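Local coordinates for predicted metal-dependent hydrolase of the TIM-barrel fold (PDB 2QPX), which probably acts as a zinc-dependent hydrolase of the amidohydrolase family, with two zinc ions at its metal site, though its substrate is not known, at residues L349-K352 and K353-I356. Sequence-based numbering, arbitrary orientation.
Sequences LAQK and KAWI. With EDO (1,2-ethanediol), chain E.
Gln-351 lies over the indole of Trp-355, one turn further along helix 349-367, and this is the tight side of the contact. Its CG sits 3.7 Å from the centroid of the six-membered ring and 3° off the ring normal, a CH-pi contact made squarely on the face. With CG anti to the backbone N (chi1 -178°), the bend at chi2 (62°) lays the amide over the indole, NE2 3.1 Å above the ring plane toward the rim. NE2 and Trp-355 NE1 are both donors and do not bond each other; OE1 instead accepts a 2.8 Å hydrogen bond from O2 of an ethanediol, probably from the crystallisation liquor, a molecule also bonded to His-57 of the second subunit. Tyr-310 stacks on Trp-355. With an alanine in place of Trp-355, the CG and amide of Gln-351 would probably lose the face they lie on, and Tyr-310 its stacking partner. The other flank is looser: the extended Lys-353 chain runs across Leu-349, their side chains meeting at 3.9 Å (CE to CG) or more, while Ala-350 and Ala-354 form the exposed side, joined by the backbone bond from Ala-354 N to Ala-350 O. Buried Lys-352 directs its ammonium to Asp-3 and the carbonyl of Gly-1, tying the chain's N-terminus to this helix. Chemically, Gln-351's grip on the indole needs no ethanediol, whereas its OE1 link to the second subunit runs through a solvent molecule that water could probably replace.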
loop_
_atom_site.group_PDB
_atom_site.type_symbol
_atom_site.label_atom_id
_atom_site.label_comp_id
_atom_site.label_asym_id
_atom_site.label_seq_id
_atom_site.Cartn_x
_atom_site.Cartn_y
_atom_site.Cartn_z
ATOM N N LEU A 349 25.221 11.741 14.911
ATOM C CA LEU A 349 24.401 12.913 15.084
ATOM C C LEU A 349 24.595 13.953 13.978
ATOM O O LEU A 349 23.614 14.528 13.478
ATOM C CB LEU A 349 24.680 13.535 16.471
ATOM C CG LEU A 349 23.808 14.754 16.801
ATOM C CD1 LEU A 349 22.281 14.446 16.743
ATOM C CD2 LEU A 349 24.228 15.357 18.190
ATOM N N ALA A 350 25.833 14.206 13.581
ATOM C CA ALA A 350 26.113 15.181 12.547
ATOM C C ALA A 350 25.395 14.817 11.227
ATOM O O ALA A 350 24.923 15.710 10.495
ATOM C CB ALA A 350 27.579 15.304 12.276
ATOM N N GLN A 351 25.405 13.534 10.892
ATOM C CA GLN A 351 24.740 13.073 9.648
ATOM C C GLN A 351 23.233 13.255 9.742
ATOM O O GLN A 351 22.573 13.658 8.753
ATOM C CB GLN A 351 25.114 11.620 9.367
ATOM C CG GLN A 351 24.514 11.066 8.070
ATOM C CD GLN A 351 24.980 11.783 6.871
ATOM O OE1 GLN A 351 26.067 11.475 6.313
ATOM N NE2 GLN A 351 24.165 12.743 6.401
ATOM N N LYS A 352 22.679 12.950 10.913
ATOM C CA LYS A 352 21.256 13.206 11.148
ATOM C C LYS A 352 20.902 14.688 10.907
ATOM O O LYS A 352 19.920 15.020 10.219
ATOM C CB LYS A 352 20.838 12.713 12.534
ATOM C CG LYS A 352 21.003 11.201 12.760
ATOM C CD LYS A 352 20.655 10.758 14.196
ATOM C CE LYS A 352 20.796 9.290 14.409
ATOM N NZ LYS A 352 20.259 8.845 15.757
ATOM N N LYS A 353 21.674 15.598 11.483
ATOM C CA LYS A 353 21.466 17.021 11.313
ATOM C C LYS A 353 21.632 17.473 9.852
ATOM O O LYS A 353 20.832 18.301 9.348
ATOM C CB LYS A 353 22.394 17.835 12.248
ATOM C CG LYS A 353 22.086 17.633 13.731
ATOM C CD LYS A 353 23.106 18.434 14.576
ATOM C CE LYS A 353 22.732 18.432 16.032
ATOM N NZ LYS A 353 23.871 19.113 16.798
ATOM N N ALA A 354 22.617 16.899 9.157
ATOM C CA ALA A 354 22.855 17.199 7.724
ATOM C C ALA A 354 21.631 16.806 6.886
ATOM O O ALA A 354 21.171 17.581 6.058
ATOM C CB ALA A 354 24.098 16.471 7.204
ATOM N N TRP A 355 21.069 15.635 7.174
ATOM C CA TRP A 355 19.892 15.167 6.447
ATOM C C TRP A 355 18.649 15.990 6.767
ATOM O O TRP A 355 17.868 16.363 5.853
ATOM C CB TRP A 355 19.691 13.687 6.712
ATOM C CG TRP A 355 20.639 12.784 5.943
ATOM C CD1 TRP A 355 21.282 13.075 4.783
ATOM C CD2 TRP A 355 20.933 11.429 6.242
ATOM N NE1 TRP A 355 21.973 11.967 4.331
ATOM C CE2 TRP A 355 21.755 10.935 5.194
ATOM C CE3 TRP A 355 20.556 10.561 7.266
ATOM C CZ2 TRP A 355 22.251 9.645 5.182
ATOM C CZ3 TRP A 355 21.063 9.254 7.245
ATOM C CH2 TRP A 355 21.867 8.817 6.193
ATOM N N ILE A 356 18.467 16.332 8.048
ATOM C CA ILE A 356 17.341 17.196 8.445
ATOM C C ILE A 356 17.431 18.571 7.732
ATOM O O ILE A 356 16.429 19.078 7.194
ATOM C CB ILE A 356 17.275 17.302 10.014
ATOM C CG1 ILE A 356 16.785 15.990 10.607
ATOM C CG2 ILE A 356 16.421 18.542 10.435
ATOM C CD1 ILE A 356 17.080 15.804 12.130
HETATM C C1 EDO E . 27.774 10.090 2.423
HETATM O O1 EDO E . 28.263 10.563 1.185
HETATM C C2 EDO E . 26.874 11.218 2.940
HETATM O O2 EDO E . 25.789 10.657 3.665
#